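Local coordinates for protein amidohydrolase (Thermotoga maritima, PDB 3OOQ) that probably hydrolyses a cyclic amide, perhaps allantoin, as a member of the amidohydrolase family with its TIM-barrel fold, at residues V48-V60 against D358-D370. Residues are numbered along the deposited sequence; the frame is centred on the assembly and turned at random.
Sequences VDLTGKFLFPGFV and DADLVVWSGHPFD
Strands 54-57 and 361-364 form an antiparallel ladder in which Phe54 and Trp364, then Phe56 and Val362, are hydrogen-bonded pairs, joining strands far apart in sequence within one mixed sheet. Phe56 N bonds Val362 O at 2.9 Å, and Gly58 N adds a further bond to Asp360 O.

Leu55 and Val363 lie on one face, where Leu50, from the preceding turn, packs against Val363; their branched ends let methyls meet tip to tip, Leu50 CD2 3.8 Å from Val363 CG1. On the other face Phe56, its CG beside the backbone N (chi1 -85°), lays its ring under Pro368, whose CG stands 3.7 Å from the ring centroid in a CH-pi contact. A flat ring suits this place, giving Pro368 a face and turning its edge to the face of His367, whose NE2 is hydrogen-bonded to Glu329. Replacing Phe56 with an alanine would probably open a gap beneath Pro368 and strip the His367 face of its edge-on aromatic partner.

Trp364 CZ2 lies 3.8 Å from Phe59 CE2, at the edge of the Phe59 ring, while Trp364 NE1 reaches Pro57 O through a water. Backbone bonds thus fix the register, and the aromatic cluster with Pro368 ties the loop after strand 361-364 back onto strand 54-57.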
ATOM      1  N   VAL F  48      40.440 -42.489 -32.983  1.00 35.14           N
ATOM      2  CA  VAL F  48      40.153 -42.469 -31.567  1.00 33.72           C
ATOM      3  C   VAL F  48      39.652 -43.849 -31.189  1.00 32.91           C
ATOM      4  O   VAL F  48      38.594 -44.288 -31.632  1.00 32.17           O
ATOM      5  CB  VAL F  48      39.094 -41.411 -31.221  1.00 33.24           C
ATOM      6  CG1 VAL F  48      38.823 -41.390 -29.725  1.00 25.40           C
ATOM      7  CG2 VAL F  48      39.549 -40.037 -31.718  1.00 26.32           C
ATOM      8  N   ASP F  49      40.426 -44.530 -30.361  1.00 33.26           N
ATOM      9  CA  ASP F  49      40.090 -45.872 -29.937  1.00 33.65           C
ATOM     10  C   ASP F  49      39.101 -45.810 -28.783  1.00 32.28           C
ATOM     11  O   ASP F  49      39.392 -45.212 -27.744  1.00 33.27           O
ATOM     12  CB  ASP F  49      41.367 -46.635 -29.553  1.00 35.16           C
ATOM     13  CG  ASP F  49      41.083 -47.932 -28.812  1.00 48.24           C
ATOM     14  OD1 ASP F  49      40.230 -48.714 -29.264  1.00 35.03           O
ATOM     15  OD2 ASP F  49      41.737 -48.172 -27.771  1.00 37.23           O
ATOM     16  N   LEU F  50      37.942 -46.432 -28.962  1.00 30.06           N
ATOM     17  CA  LEU F  50      36.909 -46.413 -27.935  1.00 29.02           C
ATOM     18  C   LEU F  50      36.551 -47.809 -27.458  1.00 28.93           C
ATOM     19  O   LEU F  50      35.410 -48.058 -27.022  1.00 28.20           O
ATOM     20  CB  LEU F  50      35.644 -45.675 -28.423  1.00 27.78           C
ATOM     21  CG  LEU F  50      35.751 -44.200 -28.840  1.00 22.15           C
ATOM     22  CD1 LEU F  50      34.402 -43.700 -29.344  1.00 26.63           C
ATOM     23  CD2 LEU F  50      36.270 -43.320 -27.712  1.00 26.84           C
ATOM     24  N   THR F  51      37.519 -48.720 -27.551  1.00 29.31           N
ATOM     25  CA  THR F  51      37.372 -50.069 -26.991  1.00 29.90           C
ATOM     26  C   THR F  51      36.894 -49.994 -25.536  1.00 30.20           C
ATOM     27  O   THR F  51      37.503 -49.300 -24.715  1.00 30.91           O
ATOM     28  CB  THR F  51      38.717 -50.843 -27.038  1.00 30.97           C
ATOM     29  OG1 THR F  51      39.165 -50.920 -28.395  1.00 27.51           O
ATOM     30  CG2 THR F  51      38.557 -52.263 -26.464  1.00 27.76           C
ATOM     31  N   GLY F  52      35.802 -50.686 -25.223  1.00 29.70           N
ATOM     32  CA  GLY F  52      35.272 -50.673 -23.859  1.00 29.77           C
ATOM     33  C   GLY F  52      34.313 -49.528 -23.547  1.00 29.28           C
ATOM     34  O   GLY F  52      33.691 -49.515 -22.479  1.00 29.65           O
ATOM     35  N   LYS F  53      34.173 -48.583 -24.484  1.00 28.23           N
ATOM     36  CA  LYS F  53      33.341 -47.389 -24.299  1.00 26.97           C
ATOM     37  C   LYS F  53      32.035 -47.492 -25.105  1.00 26.74           C
ATOM     38  O   LYS F  53      31.860 -48.409 -25.903  1.00 26.88           O
ATOM     39  CB  LYS F  53      34.108 -46.129 -24.734  1.00 27.21           C
ATOM     40  CG  LYS F  53      35.555 -46.027 -24.242  1.00 25.67           C
ATOM     41  CD  LYS F  53      35.623 -45.861 -22.730  1.00 28.49           C
ATOM     42  CE  LYS F  53      37.055 -45.918 -22.180  1.00 25.53           C
ATOM     43  NZ  LYS F  53      36.951 -45.830 -20.695  1.00 28.55           N
ATOM     44  N   PHE F  54      31.120 -46.546 -24.877  1.00 26.28           N
ATOM     45  CA  PHE F  54      29.821 -46.494 -25.548  1.00 25.57           C
ATOM     46  C   PHE F  54      29.705 -45.150 -26.242  1.00 25.27           C
ATOM     47  O   PHE F  54      30.028 -44.122 -25.653  1.00 26.20           O
ATOM     48  CB  PHE F  54      28.684 -46.653 -24.536  1.00 25.87           C
ATOM     49  CG  PHE F  54      28.613 -48.013 -23.905  1.00 33.72           C
ATOM     50  CD1 PHE F  54      29.696 -48.534 -23.206  1.00 27.06           C
ATOM     51  CD2 PHE F  54      27.457 -48.768 -23.997  1.00 26.62           C
ATOM     52  CE1 PHE F  54      29.626 -49.824 -22.622  1.00 34.83           C
ATOM     53  CE2 PHE F  54      27.371 -50.047 -23.423  1.00 34.40           C
ATOM     54  CZ  PHE F  54      28.458 -50.576 -22.741  1.00 27.15           C
ATOM     55  N   LEU F  55      29.253 -45.161 -27.491  1.00 23.93           N
ATOM     56  CA  LEU F  55      29.123 -43.941 -28.267  1.00 22.63           C
ATOM     57  C   LEU F  55      27.653 -43.681 -28.547  1.00 22.36           C
ATOM     58  O   LEU F  55      26.978 -44.499 -29.187  1.00 22.69           O
ATOM     59  CB  LEU F  55      29.915 -44.036 -29.574  1.00 21.85           C
ATOM     60  CG  LEU F  55      30.097 -42.759 -30.390  1.00 26.44           C
ATOM     61  CD1 LEU F  55      30.874 -41.700 -29.624  1.00 21.64           C
ATOM     62  CD2 LEU F  55      30.809 -43.080 -31.699  1.00 22.88           C
ATOM     63  N   PHE F  56      27.162 -42.536 -28.064  1.00 21.53           N
ATOM     64  CA  PHE F  56      25.755 -42.183 -28.174  1.00 21.27           C
ATOM     65  C   PHE F  56      25.624 -40.895 -28.960  1.00 20.88           C
ATOM     66  O   PHE F  56      26.590 -40.143 -29.046  1.00 20.92           O
ATOM     67  CB  PHE F  56      25.146 -42.027 -26.771  1.00 21.42           C
ATOM     68  CG  PHE F  56      24.670 -43.326 -26.176  1.00 21.03           C
ATOM     69  CD1 PHE F  56      25.580 -44.271 -25.719  1.00 21.82           C
ATOM     70  CD2 PHE F  56      23.309 -43.609 -26.090  1.00 21.62           C
ATOM     71  CE1 PHE F  56      25.146 -45.473 -25.182  1.00 21.37           C
ATOM     72  CE2 PHE F  56      22.863 -44.809 -25.539  1.00 21.24           C
ATOM     73  CZ  PHE F  56      23.782 -45.744 -25.090  1.00 21.56           C
ATOM     74  N   PRO F  57      24.444 -40.654 -29.564  1.00 20.52           N
ATOM     75  CA  PRO F  57      24.206 -39.301 -30.034  1.00 21.18           C
ATOM     76  C   PRO F  57      24.058 -38.384 -28.812  1.00 20.87           C
ATOM     77  O   PRO F  57      23.781 -38.872 -27.705  1.00 19.49           O
ATOM     78  CB  PRO F  57      22.856 -39.406 -30.755  1.00 21.32           C
ATOM     79  CG  PRO F  57      22.169 -40.528 -30.132  1.00 26.45           C
ATOM     80  CD  PRO F  57      23.217 -41.472 -29.592  1.00 20.92           C
ATOM     81  N   GLY F  58      24.263 -37.081 -28.993  1.00 21.87           N
ATOM     82  CA  GLY F  58      23.954 -36.129 -27.916  1.00 21.64           C
ATOM     83  C   GLY F  58      22.460 -36.169 -27.625  1.00 22.77           C
ATOM     84  O   GLY F  58      21.646 -36.308 -28.552  1.00 22.59           O
ATOM     85  N   PHE F  59      22.088 -36.042 -26.350  1.00 24.11           N
ATOM     86  CA  PHE F  59      20.667 -35.952 -25.978  1.00 25.19           C
ATOM     87  C   PHE F  59      20.090 -34.596 -26.310  1.00 24.97           C
ATOM     88  O   PHE F  59      20.809 -33.595 -26.378  1.00 24.81           O
ATOM     89  CB  PHE F  59      20.433 -36.285 -24.505  1.00 26.13           C
ATOM     90  CG  PHE F  59      20.875 -37.671 -24.124  1.00 26.95           C
ATOM     91  CD1 PHE F  59      20.422 -38.775 -24.834  1.00 27.16           C
ATOM     92  CD2 PHE F  59      21.730 -37.873 -23.035  1.00 27.52           C
ATOM     93  CE1 PHE F  59      20.820 -40.066 -24.486  1.00 27.14           C
ATOM     94  CE2 PHE F  59      22.138 -39.163 -22.681  1.00 27.03           C
ATOM     95  CZ  PHE F  59      21.676 -40.259 -23.400  1.00 28.08           C
ATOM     96  N   VAL F  60      18.780 -34.587 -26.535  1.00 24.43           N
ATOM     97  CA  VAL F  60      18.090 -33.432 -27.062  1.00 23.71           C
ATOM     98  C   VAL F  60      16.904 -33.175 -26.150  1.00 22.83           C
ATOM     99  O   VAL F  60      16.000 -33.999 -26.052  1.00 21.94           O
ATOM    100  CB  VAL F  60      17.610 -33.684 -28.521  1.00 24.17           C
ATOM    101  CG1 VAL F  60      16.921 -32.464 -29.092  1.00 21.53           C
ATOM    102  CG2 VAL F  60      18.782 -34.135 -29.431  1.00 22.59           C
ATOM    103  N   ASP F 358      24.393 -34.313 -38.062  1.00 23.96           N
ATOM    104  CA  ASP F 358      25.417 -33.595 -37.303  1.00 23.60           C
ATOM    105  C   ASP F 358      26.174 -34.538 -36.348  1.00 23.44           C
ATOM    106  O   ASP F 358      25.566 -35.381 -35.686  1.00 22.38           O
ATOM    107  CB  ASP F 358      24.783 -32.456 -36.484  1.00 23.08           C
ATOM    108  CG  ASP F 358      24.176 -31.338 -37.355  1.00 30.39           C
ATOM    109  OD1 ASP F 358      24.256 -31.398 -38.601  1.00 23.31           O
ATOM    110  OD2 ASP F 358      23.619 -30.372 -36.772  1.00 23.47           O
ATOM    111  N   ALA F 359      27.497 -34.364 -36.257  1.00 23.79           N
ATOM    112  CA  ALA F 359      28.332 -35.229 -35.423  1.00 24.63           C
ATOM    113  C   ALA F 359      28.331 -34.738 -33.977  1.00 24.96           C
ATOM    114  O   ALA F 359      29.342 -34.241 -33.443  1.00 24.40           O
ATOM    115  CB  ALA F 359      29.728 -35.321 -35.976  1.00 24.51           C
ATOM    116  N   ASP F 360      27.160 -34.861 -33.363  1.00 24.87           N
ATOM    117  CA  ASP F 360      26.990 -34.552 -31.951  1.00 25.06           C
ATOM    118  C   ASP F 360      27.010 -35.895 -31.264  1.00 23.99           C
ATOM    119  O   ASP F 360      26.040 -36.663 -31.351  1.00 23.61           O
ATOM    120  CB  ASP F 360      25.670 -33.817 -31.723  1.00 25.30           C
ATOM    121  CG  ASP F 360      25.573 -32.524 -32.525  1.00 28.58           C
ATOM    122  OD1 ASP F 360      26.590 -32.092 -33.131  1.00 26.17           O
ATOM    123  OD2 ASP F 360      24.462 -31.936 -32.546  1.00 26.18           O
ATOM    124  N   LEU F 361      28.148 -36.193 -30.644  1.00 23.36           N
ATOM    125  CA  LEU F 361      28.444 -37.539 -30.156  1.00 23.57           C
ATOM    126  C   LEU F 361      28.971 -37.506 -28.732  1.00 23.88           C
ATOM    127  O   LEU F 361      29.738 -36.611 -28.352  1.00 23.94           O
ATOM    128  CB  LEU F 361      29.464 -38.236 -31.085  1.00 23.93           C
ATOM    129  CG  LEU F 361      29.019 -38.414 -32.550  1.00 33.04           C
ATOM    130  CD1 LEU F 361      30.174 -38.814 -33.469  1.00 23.85           C
ATOM    131  CD2 LEU F 361      27.868 -39.411 -32.667  1.00 23.85           C
ATOM    132  N   VAL F 362      28.560 -38.483 -27.937  1.00 23.58           N
ATOM    133  CA  VAL F 362      29.019 -38.535 -26.554  1.00 23.05           C
ATOM    134  C   VAL F 362      29.652 -39.883 -26.286  1.00 22.08           C
ATOM    135  O   VAL F 362      29.041 -40.916 -26.561  1.00 21.86           O
ATOM    136  CB  VAL F 362      27.840 -38.314 -25.563  1.00 23.60           C
ATOM    137  CG1 VAL F 362      28.349 -38.319 -24.124  1.00 22.69           C
ATOM    138  CG2 VAL F 362      27.118 -36.996 -25.872  1.00 22.39           C
ATOM    139  N   VAL F 363      30.881 -39.856 -25.763  1.00 22.17           N
ATOM    140  CA  VAL F 363      31.586 -41.056 -25.318  1.00 22.58           C
ATOM    141  C   VAL F 363      31.275 -41.273 -23.850  1.00 23.28           C
ATOM    142  O   VAL F 363      31.653 -40.468 -23.004  1.00 23.64           O
ATOM    143  CB  VAL F 363      33.143 -40.961 -25.513  1.00 22.23           C
ATOM    144  CG1 VAL F 363      33.824 -42.236 -25.017  1.00 19.66           C
ATOM    145  CG2 VAL F 363      33.515 -40.679 -26.976  1.00 19.35           C
ATOM    146  N   TRP F 364      30.570 -42.363 -23.569  1.00 23.98           N
ATOM    147  CA  TRP F 364      30.228 -42.768 -22.220  1.00 24.07           C
ATOM    148  C   TRP F 364      31.130 -43.937 -21.808  1.00 24.64           C
ATOM    149  O   TRP F 364      31.505 -44.784 -22.647  1.00 23.75           O
ATOM    150  CB  TRP F 364      28.791 -43.257 -22.167  1.00 24.18           C
ATOM    151  CG  TRP F 364      27.754 -42.189 -22.203  1.00 25.63           C
ATOM    152  CD1 TRP F 364      27.221 -41.607 -23.321  1.00 24.88           C
ATOM    153  CD2 TRP F 364      27.105 -41.568 -21.081  1.00 24.22           C
ATOM    154  NE1 TRP F 364      26.292 -40.654 -22.966  1.00 24.06           N
ATOM    155  CE2 TRP F 364      26.192 -40.615 -21.602  1.00 25.08           C
ATOM    156  CE3 TRP F 364      27.214 -41.715 -19.688  1.00 25.67           C
ATOM    157  CZ2 TRP F 364      25.388 -39.814 -20.784  1.00 23.64           C
ATOM    158  CZ3 TRP F 364      26.397 -40.917 -18.865  1.00 24.02           C
ATOM    159  CH2 TRP F 364      25.502 -39.982 -19.423  1.00 25.57           C
ATOM    160  N   SER F 365      31.433 -43.987 -20.514  1.00 24.83           N
ATOM    161  CA  SER F 365      32.275 -45.022 -19.930  1.00 25.65           C
ATOM    162  C   SER F 365      31.522 -46.354 -19.870  1.00 25.19           C
ATOM    163  O   SER F 365      32.133 -47.414 -19.806  1.00 26.10           O
ATOM    164  CB  SER F 365      32.730 -44.599 -18.513  1.00 25.78           C
ATOM    165  OG  SER F 365      31.660 -44.709 -17.576  1.00 26.42           O
ATOM    166  N   GLY F 366      30.195 -46.268 -19.875  1.00 24.66           N
ATOM    167  CA  GLY F 366      29.304 -47.423 -19.779  1.00 24.65           C
ATOM    168  C   GLY F 366      27.931 -46.947 -20.205  1.00 25.23           C
ATOM    169  O   GLY F 366      27.787 -45.811 -20.683  1.00 25.64           O
ATOM    170  N   HIS F 367      26.912 -47.783 -20.018  1.00 25.09           N
ATOM    171  CA  HIS F 367      25.568 -47.416 -20.446  1.00 25.22           C
ATOM    172  C   HIS F 367      25.074 -46.172 -19.671  1.00 25.18           C
ATOM    173  O   HIS F 367      25.249 -46.104 -18.454  1.00 25.96           O
ATOM    174  CB  HIS F 367      24.603 -48.590 -20.259  1.00 25.95           C
ATOM    175  CG  HIS F 367      23.320 -48.427 -21.019  1.00 27.94           C
ATOM    176  ND1 HIS F 367      22.376 -47.472 -20.697  1.00 26.11           N
ATOM    177  CD2 HIS F 367      22.834 -49.086 -22.098  1.00 26.73           C
ATOM    178  CE1 HIS F 367      21.368 -47.546 -21.547  1.00 27.18           C
ATOM    179  NE2 HIS F 367      21.618 -48.523 -22.402  1.00 27.13           N
ATOM    180  N   PRO F 368      24.462 -45.191 -20.366  1.00 24.45           N
ATOM    181  CA  PRO F 368      24.018 -43.941 -19.702  1.00 25.27           C
ATOM    182  C   PRO F 368      22.972 -44.130 -18.609  1.00 25.72           C
ATOM    183  O   PRO F 368      22.832 -43.271 -17.742  1.00 25.98           O
ATOM    184  CB  PRO F 368      23.417 -43.124 -20.854  1.00 24.90           C
ATOM    185  CG  PRO F 368      24.155 -43.623 -22.071  1.00 31.97           C
ATOM    186  CD  PRO F 368      24.299 -45.107 -21.827  1.00 24.05           C
ATOM    187  N   PHE F 369      22.240 -45.235 -18.648  1.00 25.91           N
ATOM    188  CA  PHE F 369      21.228 -45.507 -17.622  1.00 25.52           C
ATOM    189  C   PHE F 369      21.830 -46.317 -16.487  1.00 26.80           C
ATOM    190  O   PHE F 369      21.120 -46.758 -15.587  1.00 26.50           O
ATOM    191  CB  PHE F 369      20.010 -46.255 -18.199  1.00 23.73           C
ATOM    192  CG  PHE F 369      19.231 -45.483 -19.244  1.00 24.53           C
ATOM    193  CD1 PHE F 369      19.442 -44.118 -19.446  1.00 22.26           C
ATOM    194  CD2 PHE F 369      18.248 -46.131 -20.018  1.00 22.57           C
ATOM    195  CE1 PHE F 369      18.713 -43.414 -20.423  1.00 24.09           C
ATOM    196  CE2 PHE F 369      17.530 -45.436 -20.996  1.00 23.91           C
ATOM    197  CZ  PHE F 369      17.751 -44.065 -21.181  1.00 20.96           C
ATOM    198  N   ASP F 370      23.136 -46.554 -16.558  1.00 28.29           N
ATOM    199  CA  ASP F 370      23.837 -47.209 -15.467  1.00 29.63           C
ATOM    200  C   ASP F 370      24.438 -46.078 -14.672  1.00 29.33           C
ATOM    201  O   ASP F 370      25.221 -45.279 -15.206  1.00 28.42           O
ATOM    202  CB  ASP F 370      24.927 -48.170 -15.974  1.00 30.42           C
ATOM    203  CG  ASP F 370      25.607 -48.963 -14.842  1.00 38.07           C
ATOM    204  OD1 ASP F 370      25.725 -48.480 -13.695  1.00 31.05           O
ATOM    205  OD2 ASP F 370      26.041 -50.103 -15.109  1.00 31.97           O
TER
HETATM  206  O   HOH W   1      34.867 -47.600 -19.576  1.00 19.31           O
HETATM  207  O   HOH W   2      24.562 -38.938 -24.774  1.00 14.18           O